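Local coordinates for protein amidohydrolase (Staphylococcus aureus, PDB 3NUR) that probably hydrolyses linear amide bonds at a metal site in a TIM barrel, where this crystal holds a calcium ion, at residues Phe241-Gly255 with Tyr281-Thr295. Numbering follows the deposited sequence.
Sequences FDRYPKLNMIIGHWG and YFKNSFYITPSGMLT
Beyond the parallel strands 249-251 and 286-288, neighbours in the wall of the TIM barrel, W254 of one segment reaches across to P290 and M293 of the other. From CB, the side chain leaves with CG anti to the carbonyl carbon (chi1 -66°), and from there the indole runs over P290. W254 CD1 lies 3.9 Å from M293 CE. Next along the rim, W254 NE1 gives a hydrogen bond to M293 O at 2.7 Å; the acceptor sits 23° out of the indole plane, yet the donor lies in the carbonyl plane. CE2, CZ2 and CH2 complete the path: P290 CB presses on one face of the six-membered ring, a CH-pi contact, and is 3.4 Å from W254 CZ2. The W254 backbone N is held as well, by T289 O.

The H253 side chain lies about 5 Å from the calcium ion, whose ligands are E28, H30, H192 and D316. Its backbone N donates to S291 OG at 2.8 Å, while S291 CB packs over the imidazole face, 3.3 Å from H253 NE2. M293 SE meets the ring edge, and a water bridges NE2 to S291 O. H253 ND1 bonds to E256.

Between the strands, bonds alternate: M249 N to S285 O, Y287 N to M249 O, I251 N to Y287 O, T289 N to I251 O. At the metal end, S291 OG also bonds to E28, a second-shell link from H253 N to a calcium ligand.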
loop_
_atom_site.group_PDB
_atom_site.type_symbol
_atom_site.label_atom_id
_atom_site.label_comp_id
_atom_site.label_asym_id
_atom_site.label_seq_id
_atom_site.Cartn_x
_atom_site.Cartn_y
_atom_site.Cartn_z
ATOM N N PHE A 241 -0.855 16.990 2.902
ATOM C CA PHE A 241 -1.461 16.798 4.212
ATOM C C PHE A 241 -1.812 18.094 4.960
ATOM O O PHE A 241 -2.469 18.031 5.992
ATOM C CB PHE A 241 -0.662 15.806 5.058
ATOM C CG PHE A 241 -0.418 14.499 4.340
ATOM C CD1 PHE A 241 -1.366 13.481 4.372
ATOM C CD2 PHE A 241 0.764 14.285 3.632
ATOM C CE1 PHE A 241 -1.136 12.273 3.701
ATOM C CE2 PHE A 241 0.982 13.089 2.948
ATOM C CZ PHE A 241 0.035 12.089 2.989
ATOM N N ASP A 242 -1.417 19.250 4.413
ATOM C CA ASP A 242 -1.825 20.556 4.926
ATOM C C ASP A 242 -3.128 20.930 4.202
ATOM O O ASP A 242 -4.053 21.409 4.851
ATOM C CB ASP A 242 -0.736 21.609 4.699
ATOM C CG ASP A 242 0.392 21.539 5.709
ATOM O OD1 ASP A 242 0.288 20.738 6.664
ATOM O OD2 ASP A 242 1.395 22.253 5.523
ATOM N N ARG A 243 -3.216 20.642 2.874
ATOM C CA ARG A 243 -4.415 20.865 2.065
ATOM C C ARG A 243 -5.523 19.900 2.497
ATOM O O ARG A 243 -6.691 20.309 2.587
ATOM C CB ARG A 243 -4.119 20.657 0.561
ATOM C CG ARG A 243 -3.413 21.834 -0.076
ATOM C CD ARG A 243 -3.363 21.787 -1.604
ATOM N NE ARG A 243 -2.597 20.656 -2.151
ATOM C CZ ARG A 243 -1.267 20.534 -2.113
ATOM N NH1 ARG A 243 -0.526 21.435 -1.480
ATOM N NH2 ARG A 243 -0.674 19.492 -2.672
ATOM N N TYR A 244 -5.158 18.613 2.749
ATOM C CA TYR A 244 -6.096 17.529 3.114
ATOM C C TYR A 244 -5.677 16.911 4.461
ATOM O O TYR A 244 -5.124 15.807 4.495
ATOM C CB TYR A 244 -6.180 16.491 1.958
ATOM C CG TYR A 244 -6.398 17.168 0.625
ATOM C CD1 TYR A 244 -7.512 17.980 0.410
ATOM C CD2 TYR A 244 -5.438 17.099 -0.377
ATOM C CE1 TYR A 244 -7.670 18.689 -0.779
ATOM C CE2 TYR A 244 -5.603 17.774 -1.582
ATOM C CZ TYR A 244 -6.723 18.565 -1.779
ATOM O OH TYR A 244 -6.888 19.241 -2.951
ATOM N N PRO A 245 -5.883 17.657 5.577
ATOM C CA PRO A 245 -5.388 17.190 6.887
ATOM C C PRO A 245 -6.009 15.924 7.462
ATOM O O PRO A 245 -5.428 15.341 8.375
ATOM C CB PRO A 245 -5.600 18.406 7.805
ATOM C CG PRO A 245 -6.720 19.151 7.186
ATOM C CD PRO A 245 -6.485 19.007 5.701
ATOM N N LYS A 246 -7.166 15.499 6.938
ATOM C CA LYS A 246 -7.819 14.273 7.411
ATOM C C LYS A 246 -7.381 13.055 6.605
ATOM O O LYS A 246 -7.768 11.937 6.928
ATOM C CB LYS A 246 -9.350 14.418 7.380
ATOM C CG LYS A 246 -9.886 15.456 8.365
ATOM C CD LYS A 246 -11.421 15.484 8.424
ATOM C CE LYS A 246 -12.100 16.195 7.268
ATOM N NZ LYS A 246 -12.427 15.273 6.144
ATOM N N LEU A 247 -6.607 13.267 5.530
ATOM C CA LEU A 247 -6.132 12.182 4.677
ATOM C C LEU A 247 -5.126 11.278 5.390
ATOM O O LEU A 247 -4.216 11.778 6.047
ATOM C CB LEU A 247 -5.475 12.746 3.384
ATOM C CG LEU A 247 -4.863 11.705 2.398
ATOM C CD1 LEU A 247 -5.930 10.799 1.791
ATOM C CD2 LEU A 247 -4.029 12.366 1.339
ATOM N N ASN A 248 -5.276 9.952 5.227
ATOM C CA ASN A 248 -4.301 8.977 5.703
ATOM C C ASN A 248 -3.778 8.151 4.551
ATOM O O ASN A 248 -4.525 7.757 3.653
ATOM C CB ASN A 248 -4.849 8.020 6.764
ATOM C CG ASN A 248 -5.259 8.709 8.019
ATOM O OD1 ASN A 248 -4.450 9.348 8.699
ATOM N ND2 ASN A 248 -6.539 8.626 8.313
HETATM N N MSE A 249 -2.498 7.876 4.583
HETATM C CA MSE A 249 -1.900 6.980 3.620
HETATM C C MSE A 249 -1.303 5.786 4.309
HETATM O O MSE A 249 -1.072 5.849 5.518
HETATM C CB MSE A 249 -0.947 7.730 2.706
HETATM C CG MSE A 249 -1.814 8.546 1.726
HETATM SE SE MSE A 249 -0.840 9.439 0.553
HETATM C CE MSE A 249 -0.279 7.876 -0.530
ATOM N N ILE A 250 -1.149 4.669 3.582
ATOM C CA ILE A 250 -0.554 3.449 4.130
ATOM C C ILE A 250 0.676 3.084 3.283
ATOM O O ILE A 250 0.645 3.188 2.059
ATOM C CB ILE A 250 -1.554 2.256 4.188
ATOM C CG1 ILE A 250 -2.950 2.687 4.743
ATOM C CG2 ILE A 250 -0.954 1.112 5.026
ATOM C CD1 ILE A 250 -4.080 1.674 4.451
ATOM N N ILE A 251 1.760 2.680 3.948
ATOM C CA ILE A 251 2.977 2.208 3.294
ATOM C C ILE A 251 3.416 0.916 3.951
ATOM O O ILE A 251 3.289 0.767 5.161
ATOM C CB ILE A 251 4.114 3.243 3.234
ATOM C CG1 ILE A 251 4.462 3.809 4.646
ATOM C CG2 ILE A 251 3.799 4.345 2.165
ATOM C CD1 ILE A 251 5.644 4.866 4.645
ATOM N N GLY A 252 3.919 0.003 3.138
ATOM C CA GLY A 252 4.369 -1.306 3.575
ATOM C C GLY A 252 5.852 -1.383 3.826
ATOM O O GLY A 252 6.520 -0.359 3.991
ATOM N N HIS A 253 6.370 -2.617 3.885
ATOM C CA HIS A 253 7.787 -2.923 4.098
ATOM C C HIS A 253 8.405 -2.094 5.210
ATOM O O HIS A 253 9.534 -1.569 5.078
ATOM C CB HIS A 253 8.548 -2.850 2.759
ATOM C CG HIS A 253 7.822 -3.611 1.688
ATOM N ND1 HIS A 253 6.909 -2.986 0.845
ATOM C CD2 HIS A 253 7.805 -4.940 1.447
ATOM C CE1 HIS A 253 6.377 -3.959 0.118
ATOM N NE2 HIS A 253 6.903 -5.144 0.427
ATOM N N TRP A 254 7.666 -2.025 6.348
ATOM C CA TRP A 254 8.078 -1.321 7.559
ATOM C C TRP A 254 8.332 0.187 7.367
ATOM O O TRP A 254 9.104 0.797 8.118
ATOM C CB TRP A 254 9.291 -2.041 8.214
ATOM C CG TRP A 254 8.982 -3.418 8.742
ATOM C CD1 TRP A 254 9.565 -4.591 8.360
ATOM C CD2 TRP A 254 8.063 -3.750 9.800
ATOM N NE1 TRP A 254 9.051 -5.639 9.095
ATOM C CE2 TRP A 254 8.146 -5.149 10.002
ATOM C CE3 TRP A 254 7.202 -2.997 10.615
ATOM C CZ2 TRP A 254 7.397 -5.809 10.983
ATOM C CZ3 TRP A 254 6.409 -3.662 11.546
ATOM C CH2 TRP A 254 6.509 -5.049 11.721
ATOM N N GLY A 255 7.669 0.783 6.381
ATOM C CA GLY A 255 7.827 2.213 6.126
ATOM C C GLY A 255 8.739 2.582 4.980
ATOM O O GLY A 255 9.020 3.774 4.788
ATOM N N TYR A 281 3.960 14.360 10.047
ATOM C CA TYR A 281 3.089 13.763 9.019
ATOM C C TYR A 281 3.150 12.242 9.000
ATOM O O TYR A 281 2.124 11.598 8.828
ATOM C CB TYR A 281 3.386 14.326 7.644
ATOM C CG TYR A 281 3.192 15.818 7.581
ATOM C CD1 TYR A 281 1.925 16.367 7.377
ATOM C CD2 TYR A 281 4.256 16.688 7.782
ATOM C CE1 TYR A 281 1.746 17.744 7.273
ATOM C CE2 TYR A 281 4.091 18.066 7.690
ATOM C CZ TYR A 281 2.830 18.589 7.453
ATOM O OH TYR A 281 2.658 19.945 7.386
ATOM N N PHE A 282 4.330 11.665 9.225
ATOM C CA PHE A 282 4.432 10.194 9.281
ATOM C C PHE A 282 3.793 9.644 10.544
ATOM O O PHE A 282 3.269 8.524 10.553
ATOM C CB PHE A 282 5.892 9.735 9.124
ATOM C CG PHE A 282 6.347 10.023 7.718
ATOM C CD1 PHE A 282 5.942 9.210 6.657
ATOM C CD2 PHE A 282 7.125 11.143 7.437
ATOM C CE1 PHE A 282 6.289 9.525 5.343
ATOM C CE2 PHE A 282 7.509 11.432 6.120
ATOM C CZ PHE A 282 7.075 10.626 5.082
ATOM N N LYS A 283 3.821 10.426 11.614
ATOM C CA LYS A 283 3.232 9.958 12.860
ATOM C C LYS A 283 1.709 10.129 12.891
ATOM O O LYS A 283 1.039 9.425 13.645
ATOM C CB LYS A 283 3.841 10.709 14.030
ATOM C CG LYS A 283 5.322 10.440 14.249
ATOM C CD LYS A 283 5.815 11.391 15.330
ATOM C CE LYS A 283 7.314 11.453 15.399
ATOM N NZ LYS A 283 7.761 12.268 16.560
ATOM N N ASN A 284 1.170 11.108 12.134
ATOM C CA ASN A 284 -0.253 11.433 12.204
ATOM C C ASN A 284 -1.079 11.167 10.955
ATOM O O ASN A 284 -2.307 11.071 11.052
ATOM C CB ASN A 284 -0.407 12.881 12.693
ATOM C CG ASN A 284 0.113 13.028 14.112
ATOM O OD1 ASN A 284 1.281 13.356 14.343
ATOM N ND2 ASN A 284 -0.694 12.653 15.088
ATOM N N SER A 285 -0.430 11.048 9.793
ATOM C CA SER A 285 -1.134 10.859 8.511
ATOM C C SER A 285 -0.728 9.587 7.761
ATOM O O SER A 285 -1.214 9.350 6.653
ATOM C CB SER A 285 -0.920 12.082 7.622
ATOM O OG SER A 285 -1.375 13.259 8.264
ATOM N N PHE A 286 0.177 8.781 8.338
ATOM C CA PHE A 286 0.586 7.527 7.708
ATOM C C PHE A 286 0.352 6.359 8.627
ATOM O O PHE A 286 0.395 6.513 9.847
ATOM C CB PHE A 286 2.098 7.558 7.343
ATOM C CG PHE A 286 2.400 8.240 6.030
ATOM C CD1 PHE A 286 2.646 7.494 4.879
ATOM C CD2 PHE A 286 2.429 9.634 5.940
ATOM C CE1 PHE A 286 2.899 8.126 3.652
ATOM C CE2 PHE A 286 2.697 10.267 4.714
ATOM C CZ PHE A 286 2.946 9.509 3.586
ATOM N N TYR A 287 0.135 5.171 8.029
ATOM C CA TYR A 287 0.072 3.894 8.740
ATOM C C TYR A 287 1.181 3.056 8.110
ATOM O O TYR A 287 1.478 3.209 6.925
ATOM C CB TYR A 287 -1.267 3.163 8.533
ATOM C CG TYR A 287 -2.378 3.765 9.354
ATOM C CD1 TYR A 287 -2.690 3.262 10.617
ATOM C CD2 TYR A 287 -3.118 4.840 8.875
ATOM C CE1 TYR A 287 -3.729 3.805 11.370
ATOM C CE2 TYR A 287 -4.165 5.385 9.616
ATOM C CZ TYR A 287 -4.459 4.870 10.869
ATOM O OH TYR A 287 -5.498 5.401 11.591
ATOM N N ILE A 288 1.786 2.188 8.888
ATOM C CA ILE A 288 2.877 1.361 8.360
ATOM C C ILE A 288 2.500 -0.127 8.494
ATOM O O ILE A 288 1.969 -0.529 9.530
ATOM C CB ILE A 288 4.195 1.709 9.111
ATOM C CG1 ILE A 288 4.736 3.106 8.694
ATOM C CG2 ILE A 288 5.262 0.605 8.936
ATOM C CD1 ILE A 288 5.870 3.656 9.559
ATOM N N THR A 289 2.870 -0.948 7.493
ATOM C CA THR A 289 2.643 -2.393 7.561
ATOM C C THR A 289 3.963 -3.159 7.348
ATOM O O THR A 289 4.908 -2.586 6.798
ATOM C CB THR A 289 1.557 -2.905 6.546
ATOM O OG1 THR A 289 2.159 -3.356 5.313
ATOM C CG2 THR A 289 0.390 -1.947 6.313
ATOM N N PRO A 290 4.011 -4.461 7.728
ATOM C CA PRO A 290 5.239 -5.244 7.534
ATOM C C PRO A 290 5.356 -5.852 6.138
ATOM O O PRO A 290 6.425 -6.350 5.796
ATOM C CB PRO A 290 5.087 -6.397 8.540
ATOM C CG PRO A 290 3.790 -6.186 9.253
ATOM C CD PRO A 290 2.988 -5.242 8.459
ATOM N N SER A 291 4.240 -5.917 5.362
ATOM C CA SER A 291 4.196 -6.626 4.060
ATOM C C SER A 291 4.793 -8.047 4.148
ATOM O O SER A 291 5.612 -8.428 3.305
ATOM C CB SER A 291 4.924 -5.831 2.977
ATOM O OG SER A 291 4.536 -4.475 2.963
ATOM N N GLY A 292 4.440 -8.789 5.197
ATOM C CA GLY A 292 4.914 -10.158 5.390
ATOM C C GLY A 292 6.379 -10.315 5.762
ATOM O O GLY A 292 6.891 -11.442 5.770
HETATM N N MSE A 293 7.069 -9.199 6.103
HETATM C CA MSE A 293 8.482 -9.245 6.524
HETATM C C MSE A 293 8.439 -9.284 8.058
HETATM O O MSE A 293 8.436 -8.248 8.704
HETATM C CB MSE A 293 9.257 -8.003 6.029
HETATM C CG MSE A 293 9.434 -7.942 4.517
HETATM SE SE MSE A 293 10.103 -6.158 3.969
HETATM C CE MSE A 293 11.482 -5.864 5.240
ATOM N N LEU A 294 8.326 -10.487 8.618
ATOM C CA LEU A 294 8.084 -10.665 10.042
ATOM C C LEU A 294 9.363 -10.708 10.841
ATOM O O LEU A 294 9.797 -11.760 11.313
ATOM C CB LEU A 294 7.149 -11.870 10.272
ATOM C CG LEU A 294 5.830 -11.869 9.449
ATOM C CD1 LEU A 294 4.978 -13.072 9.802
ATOM C CD2 LEU A 294 5.045 -10.565 9.615
ATOM N N THR A 295 9.984 -9.527 10.960
ATOM C CA THR A 295 11.287 -9.388 11.595
ATOM C C THR A 295 11.198 -8.388 12.740
ATOM O O THR A 295 10.664 -7.292 12.561
ATOM C CB THR A 295 12.334 -9.048 10.524
ATOM O OG1 THR A 295 11.919 -7.858 9.837
ATOM C CG2 THR A 295 12.534 -10.204 9.502
HETATM O O HOH W 1 -4.248 12.785 8.400
HETATM O O HOH W 2 6.876 -7.956 0.713
#